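Local coordinates for penicillin-binding protein (Bacillus halodurans, PDB 3TG9) that probably binds penicillin and related beta-lactams as a penicillin-binding protein with a beta-lactamase-type fold, at residues G204-D207 with W213-N216; Y218-I223 with G291-V296. All coordinates share one frame; numbering follows the deposited sequence.

Interaction 1. Residues G204-D207 with W213-N216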
ATOM      1  N   GLY B 204      -7.796   4.394  -4.347  1.00 29.84           N
ATOM      2  CA  GLY B 204      -9.140   4.030  -3.949  1.00 29.00           C
ATOM      3  C   GLY B 204      -9.384   4.357  -2.496  1.00 27.76           C
ATOM      4  O   GLY B 204      -8.658   3.889  -1.624  1.00 29.07           O
ATOM      5  N   TYR B 205     -10.387   5.181  -2.229  1.00 23.81           N
ATOM      6  CA  TYR B 205     -10.616   5.645  -0.871  1.00 25.28           C
ATOM      7  C   TYR B 205     -11.785   4.939  -0.191  1.00 35.02           C
ATOM      8  O   TYR B 205     -12.879   4.782  -0.767  1.00 27.99           O
ATOM      9  CB  TYR B 205     -10.762   7.170  -0.839  1.00 30.96           C
ATOM     10  CG  TYR B 205      -9.475   7.864  -1.234  1.00 30.50           C
ATOM     11  CD1 TYR B 205      -8.518   8.188  -0.276  1.00 33.75           C
ATOM     12  CD2 TYR B 205      -9.198   8.150  -2.563  1.00 29.60           C
ATOM     13  CE1 TYR B 205      -7.327   8.805  -0.631  1.00 32.74           C
ATOM     14  CE2 TYR B 205      -8.005   8.762  -2.930  1.00 31.05           C
ATOM     15  CZ  TYR B 205      -7.072   9.086  -1.955  1.00 30.39           C
ATOM     16  OH  TYR B 205      -5.890   9.690  -2.312  1.00 30.35           O
ATOM     17  N   ILE B 206     -11.517   4.499   1.036  1.00 27.89           N
ATOM     18  CA  ILE B 206     -12.494   3.834   1.879  1.00 32.37           C
ATOM     19  C   ILE B 206     -12.875   4.765   3.017  1.00 38.63           C
ATOM     20  O   ILE B 206     -12.008   5.235   3.757  1.00 37.25           O
ATOM     21  CB  ILE B 206     -11.912   2.557   2.527  1.00 29.92           C
ATOM     22  CG1 ILE B 206     -11.312   1.617   1.479  1.00 27.50           C
ATOM     23  CG2 ILE B 206     -12.978   1.854   3.347  1.00 29.97           C
ATOM     24  CD1 ILE B 206     -10.604   0.401   2.086  1.00 26.49           C
ATOM     25  N   ASP B 207     -14.170   5.023   3.164  1.00 35.75           N
ATOM     26  CA  ASP B 207     -14.653   5.862   4.249  1.00 38.52           C
ATOM     27  C   ASP B 207     -15.200   4.993   5.364  1.00 40.45           C
ATOM     28  O   ASP B 207     -15.981   4.069   5.114  1.00 44.62           O
ATOM     29  CB  ASP B 207     -15.674   6.867   3.723  1.00 42.53           C
ATOM     30  CG  ASP B 207     -15.018   7.969   2.917  1.00 37.40           C
ATOM     31  OD1 ASP B 207     -14.272   8.778   3.511  1.00 46.86           O
ATOM     32  OD2 ASP B 207     -15.216   8.021   1.686  1.00 45.11           O
ATOM     33  N   TRP B 213     -10.811   8.361   6.700  1.00 46.79           N
ATOM     34  CA  TRP B 213     -10.569   7.575   5.492  1.00 40.55           C
ATOM     35  C   TRP B 213      -9.258   6.791   5.471  1.00 42.31           C
ATOM     36  O   TRP B 213      -8.362   7.010   6.290  1.00 41.89           O
ATOM     37  CB  TRP B 213     -10.748   8.391   4.206  1.00 38.19           C
ATOM     38  CG  TRP B 213      -9.791   9.536   3.908  1.00 51.27           C
ATOM     39  CD1 TRP B 213     -10.111  10.864   3.855  1.00 52.51           C
ATOM     40  CD2 TRP B 213      -8.401   9.451   3.534  1.00 46.90           C
ATOM     41  NE1 TRP B 213      -9.007  11.611   3.508  1.00 44.09           N
ATOM     42  CE2 TRP B 213      -7.948  10.769   3.301  1.00 47.84           C
ATOM     43  CE3 TRP B 213      -7.494   8.394   3.391  1.00 41.26           C
ATOM     44  CZ2 TRP B 213      -6.626  11.058   2.941  1.00 54.13           C
ATOM     45  CZ3 TRP B 213      -6.183   8.683   3.030  1.00 41.88           C
ATOM     46  CH2 TRP B 213      -5.760  10.004   2.814  1.00 50.26           C
ATOM     47  N   LYS B 214      -9.172   5.853   4.540  1.00 32.24           N
ATOM     48  CA  LYS B 214      -7.926   5.156   4.268  1.00 35.02           C
ATOM     49  C   LYS B 214      -7.958   4.713   2.822  1.00 33.05           C
ATOM     50  O   LYS B 214      -9.019   4.689   2.209  1.00 33.36           O
ATOM     51  CB  LYS B 214      -7.733   3.968   5.213  1.00 30.74           C
ATOM     52  CG  LYS B 214      -8.629   2.768   4.945  1.00 33.87           C
ATOM     53  CD  LYS B 214      -8.378   1.670   5.973  1.00 27.55           C
ATOM     54  CE  LYS B 214      -9.180   0.407   5.655  1.00 32.44           C
ATOM     55  NZ  LYS B 214      -8.828  -0.708   6.584  1.00 31.81           N
ATOM     56  N   THR B 215      -6.798   4.407   2.255  1.00 31.47           N
ATOM     57  CA  THR B 215      -6.755   3.899   0.891  1.00 29.18           C
ATOM     58  C   THR B 215      -6.885   2.372   0.886  1.00 26.66           C
ATOM     59  O   THR B 215      -6.726   1.731   1.918  1.00 28.24           O
ATOM     60  CB  THR B 215      -5.495   4.373   0.139  1.00 29.37           C
ATOM     61  OG1 THR B 215      -4.319   3.996   0.870  1.00 27.67           O
ATOM     62  CG2 THR B 215      -5.526   5.883  -0.011  1.00 30.48           C
ATOM     63  N   ASN B 216      -7.193   1.799  -0.275  1.00 28.83           N
ATOM     64  CA  ASN B 216      -7.553   0.389  -0.352  1.00 27.53           C
ATOM     65  C   ASN B 216      -6.376  -0.553  -0.622  1.00 27.87           C
ATOM     66  O   ASN B 216      -6.576  -1.699  -1.016  1.00 24.88           O
ATOM     67  CB  ASN B 216      -8.644   0.188  -1.399  1.00 25.94           C
ATOM     68  CG  ASN B 216      -8.211   0.624  -2.778  1.00 28.76           C
ATOM     69  OD1 ASN B 216      -7.110   1.137  -2.961  1.00 26.47           O
ATOM     70  ND2 ASN B 216      -9.079   0.420  -3.765  1.00 27.02           N
TER
HETATM   71  O   HOH W   1      -5.409   2.653  -4.137  1.00 27.24           O
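Tyr205 turns the edge of its ring to the face of Trp213 in a T-shaped stack. The ring centroids are 5.1 Å apart and the planes stand at 86°. Tyr205 CD1 sits 3.8 Å from Trp213 CE3. On the same face of the two strands, Thr215 CG2 comes within 3.5 Å of Tyr205 CE1, so CD1 and CE1 each touch both the indole and the Thr215 methyl. This is the tight part; beyond it Arg39 N bonds Tyr205 OH, and the Arg39 side chain makes a cation-pi contact with Trp213. Ile206 N gives Lys214 O a nearly straight bond of 2.8 Å, and Lys214 N returns a more bent one to Ile206 O, 3.0 Å. The bond from Asn216 N to Gly204 O is weak. A water joins Gly204 N to Asn216 OD1 there, while ND2 of the same amide hydrogen-bonds Pro294 O. On the other face, Ile206 CD1 lies 3.8 Å from Lys214 CE. Lys214 CG sits between the backbone N and carbonyl carbon (chi1 73°), and the chain runs extended past Ile206. Its NZ pairs with Glu116 in a salt bridge, and Asp195 of the second subunit packs on Lys214 and Trp213. The far end is looser: exposed Asp207 meets Trp213 only through OD1, 3.6 Å from its CB. Strands 205-207 and 213-215 thus make an antiparallel beta hairpin separate from the main sheet.

Interaction 2. Residues Y218-I223 with G291-V296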
ATOM      1  N   TYR B 218      -4.446  -2.330   1.098  1.00 24.07           N
ATOM      2  CA  TYR B 218      -4.383  -3.604   1.793  1.00 21.92           C
ATOM      3  C   TYR B 218      -5.739  -4.299   1.816  1.00 28.79           C
ATOM      4  O   TYR B 218      -5.941  -5.236   2.592  1.00 28.69           O
ATOM      5  CB  TYR B 218      -3.860  -3.412   3.224  1.00 20.20           C
ATOM      6  CG  TYR B 218      -2.583  -2.616   3.288  1.00 21.96           C
ATOM      7  CD1 TYR B 218      -1.390  -3.156   2.833  1.00 22.23           C
ATOM      8  CD2 TYR B 218      -2.570  -1.315   3.782  1.00 22.72           C
ATOM      9  CE1 TYR B 218      -0.213  -2.428   2.876  1.00 25.90           C
ATOM     10  CE2 TYR B 218      -1.394  -0.577   3.833  1.00 22.16           C
ATOM     11  CZ  TYR B 218      -0.222  -1.143   3.380  1.00 22.61           C
ATOM     12  OH  TYR B 218       0.953  -0.440   3.431  1.00 28.17           O
ATOM     13  N   SER B 219      -6.652  -3.847   0.959  1.00 25.10           N
ATOM     14  CA  SER B 219      -8.023  -4.351   0.936  1.00 28.23           C
ATOM     15  C   SER B 219      -8.352  -5.189  -0.299  1.00 30.52           C
ATOM     16  O   SER B 219      -9.383  -5.860  -0.333  1.00 31.86           O
ATOM     17  CB  SER B 219      -9.014  -3.189   1.009  1.00 30.70           C
ATOM     18  OG  SER B 219      -8.774  -2.388   2.144  1.00 30.00           O
ATOM     19  N   LEU B 220      -7.494  -5.127  -1.315  1.00 28.99           N
ATOM     20  CA  LEU B 220      -7.702  -5.873  -2.560  1.00 31.89           C
ATOM     21  C   LEU B 220      -6.470  -6.721  -2.867  1.00 28.91           C
ATOM     22  O   LEU B 220      -5.399  -6.456  -2.334  1.00 25.78           O
ATOM     23  CB  LEU B 220      -7.936  -4.912  -3.731  1.00 28.32           C
ATOM     24  CG  LEU B 220      -9.305  -4.251  -3.927  1.00 29.52           C
ATOM     25  CD1 LEU B 220      -9.700  -3.372  -2.759  1.00 26.15           C
ATOM     26  CD2 LEU B 220      -9.293  -3.443  -5.218  1.00 28.01           C
ATOM     27  N   PRO B 221      -6.616  -7.746  -3.725  1.00 29.07           N
ATOM     28  CA  PRO B 221      -5.405  -8.409  -4.221  1.00 25.20           C
ATOM     29  C   PRO B 221      -4.474  -7.354  -4.817  1.00 26.55           C
ATOM     30  O   PRO B 221      -4.939  -6.371  -5.410  1.00 26.54           O
ATOM     31  CB  PRO B 221      -5.941  -9.343  -5.308  1.00 26.38           C
ATOM     32  CG  PRO B 221      -7.359  -9.633  -4.882  1.00 27.66           C
ATOM     33  CD  PRO B 221      -7.851  -8.363  -4.251  1.00 27.51           C
ATOM     34  N   VAL B 222      -3.174  -7.548  -4.657  1.00 26.51           N
ATOM     35  CA  VAL B 222      -2.214  -6.499  -4.965  1.00 24.04           C
ATOM     36  C   VAL B 222      -2.307  -6.094  -6.431  1.00 28.79           C
ATOM     37  O   VAL B 222      -1.988  -4.967  -6.790  1.00 27.35           O
ATOM     38  CB  VAL B 222      -0.777  -6.927  -4.600  1.00 27.85           C
ATOM     39  CG1 VAL B 222      -0.416  -8.217  -5.309  1.00 28.41           C
ATOM     40  CG2 VAL B 222       0.232  -5.814  -4.920  1.00 27.39           C
ATOM     41  N   ILE B 223      -2.762  -7.017  -7.273  1.00 24.60           N
ATOM     42  CA  ILE B 223      -2.898  -6.740  -8.694  1.00 26.66           C
ATOM     43  C   ILE B 223      -4.207  -7.347  -9.163  1.00 28.91           C
ATOM     44  O   ILE B 223      -4.677  -8.326  -8.591  1.00 26.66           O
ATOM     45  CB  ILE B 223      -1.707  -7.298  -9.517  1.00 27.62           C
ATOM     46  CG1 ILE B 223      -1.797  -6.862 -10.983  1.00 24.10           C
ATOM     47  CG2 ILE B 223      -1.647  -8.810  -9.424  1.00 29.17           C
ATOM     48  CD1 ILE B 223      -0.587  -7.278 -11.811  1.00 25.15           C
ATOM     49  N   GLY B 291     -18.875  -3.146 -11.040  1.00 26.31           N
ATOM     50  CA  GLY B 291     -17.940  -3.707 -10.085  1.00 24.85           C
ATOM     51  C   GLY B 291     -17.973  -2.878  -8.830  1.00 27.15           C
ATOM     52  O   GLY B 291     -18.121  -1.656  -8.901  1.00 26.99           O
ATOM     53  N   TYR B 292     -17.864  -3.549  -7.688  1.00 25.96           N
ATOM     54  CA  TYR B 292     -17.725  -2.889  -6.399  1.00 30.09           C
ATOM     55  C   TYR B 292     -16.607  -3.531  -5.577  1.00 30.72           C
ATOM     56  O   TYR B 292     -16.608  -4.744  -5.345  1.00 26.36           O
ATOM     57  CB  TYR B 292     -19.039  -2.941  -5.620  1.00 29.02           C
ATOM     58  CG  TYR B 292     -20.100  -2.027  -6.181  1.00 30.11           C
ATOM     59  CD1 TYR B 292     -20.819  -2.375  -7.329  1.00 29.84           C
ATOM     60  CD2 TYR B 292     -20.384  -0.813  -5.567  1.00 28.48           C
ATOM     61  CE1 TYR B 292     -21.804  -1.524  -7.855  1.00 28.74           C
ATOM     62  CE2 TYR B 292     -21.358   0.038  -6.079  1.00 36.33           C
ATOM     63  CZ  TYR B 292     -22.065  -0.322  -7.218  1.00 32.20           C
ATOM     64  OH  TYR B 292     -23.018   0.542  -7.700  1.00 34.54           O
ATOM     65  N   ASP B 293     -15.651  -2.709  -5.156  1.00 27.75           N
ATOM     66  CA  ASP B 293     -14.579  -3.148  -4.269  1.00 25.49           C
ATOM     67  C   ASP B 293     -14.426  -2.066  -3.206  1.00 27.54           C
ATOM     68  O   ASP B 293     -14.930  -0.949  -3.376  1.00 27.71           O
ATOM     69  CB  ASP B 293     -13.256  -3.284  -5.036  1.00 26.95           C
ATOM     70  CG  ASP B 293     -13.047  -4.670  -5.646  1.00 31.77           C
ATOM     71  OD1 ASP B 293     -13.598  -5.656  -5.122  1.00 27.47           O
ATOM     72  OD2 ASP B 293     -12.303  -4.771  -6.656  1.00 31.94           O
ATOM     73  N   PRO B 294     -13.737  -2.382  -2.100  1.00 27.47           N
ATOM     74  CA  PRO B 294     -13.365  -1.292  -1.192  1.00 27.35           C
ATOM     75  C   PRO B 294     -12.634  -0.169  -1.935  1.00 26.55           C
ATOM     76  O   PRO B 294     -11.634  -0.424  -2.596  1.00 24.84           O
ATOM     77  CB  PRO B 294     -12.443  -1.993  -0.190  1.00 28.12           C
ATOM     78  CG  PRO B 294     -13.053  -3.401  -0.093  1.00 26.49           C
ATOM     79  CD  PRO B 294     -13.452  -3.715  -1.523  1.00 30.09           C
ATOM     80  N   GLY B 295     -13.160   1.050  -1.846  1.00 24.89           N
ATOM     81  CA  GLY B 295     -12.582   2.199  -2.519  1.00 24.60           C
ATOM     82  C   GLY B 295     -12.825   2.286  -4.017  1.00 29.85           C
ATOM     83  O   GLY B 295     -12.187   3.091  -4.705  1.00 28.35           O
ATOM     84  N   VAL B 296     -13.738   1.460  -4.526  1.00 26.46           N
ATOM     85  CA  VAL B 296     -13.972   1.347  -5.965  1.00 24.13           C
ATOM     86  C   VAL B 296     -15.438   1.086  -6.308  1.00 25.86           C
ATOM     87  O   VAL B 296     -16.081   0.228  -5.698  1.00 26.76           O
ATOM     88  CB  VAL B 296     -13.207   0.154  -6.540  1.00 26.58           C
ATOM     89  CG1 VAL B 296     -13.621  -0.098  -7.976  1.00 21.51           C
ATOM     90  CG2 VAL B 296     -11.703   0.372  -6.431  1.00 24.65           C
TER
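Leu220 reaches across to Asp293 and Pro294, and it gives most of the loop's share of this small contact. Its CB points toward the other segment. CG stands beside the backbone N and opposite the carbonyl carbon (chi1 -79°), which brings it toward Asp293, 4.1 Å from Asp293 OD2. From there chi2 (62°) parts the branches. CD1 goes to the proline, 4.0 Å from Pro294 CD and 3.5 Å from Pro294 O. CD2 goes to the aspartate, with its nearest approach 3.6 Å from Asp293 OD2. A methyl and a carboxylate oxygen make no hydrogen bond, so this end is plain van der Waals contact. Next to it, Ser219 CB rests 3.8 Å from Pro294 CB.

Asp293 to Val296 form a type II beta turn. It links strand 284-293 to strand 296-303 in the large antiparallel sheet, so this is a beta hairpin of that sheet. Asp293 N bonds to Val296 O at 3.0 Å, and Val296 N bonds back to Asp293 O at 2.9 Å. Gly295, third in the turn, has a positive phi of 76°, as a type II turn expects. Its N is also bound by Ser317 OG.

No hydrogen bond crosses between the loop 218-223 and the turn. The loop has other partners: Ser219 O takes a weak hydrogen bond from Trp119 NE1, and Ser219 packs on Glu116. Asp293 touches Ala54, and its side chain lies near, without touching, Ser55 and Lys58, which resemble the SxxK motif of penicillin-binding enzymes.

How the interactions relate
Interaction 1 lies farther out, its centre about 20 Å from the chain centre, against about 12 Å for interaction 2. Both are partly buried. Interaction 1 is a local hairpin with strand bonds, an aromatic pair and a charged rim. Interaction 2 joins parts far apart in sequence, a loop and a turn of the main sheet, by van der Waals contact, with no hydrogen bond across it. The two meet where Asn216 ND2 probably bonds to Pro294 O at 2.9 Å. Ile206 CD1 packs on Ser219 OG and Pro294 CB. The hairpin rests on both segments of interaction 2. Both contacts reach the second subunit, interaction 2 only through Tyr218 and Val222, which do not touch the turn.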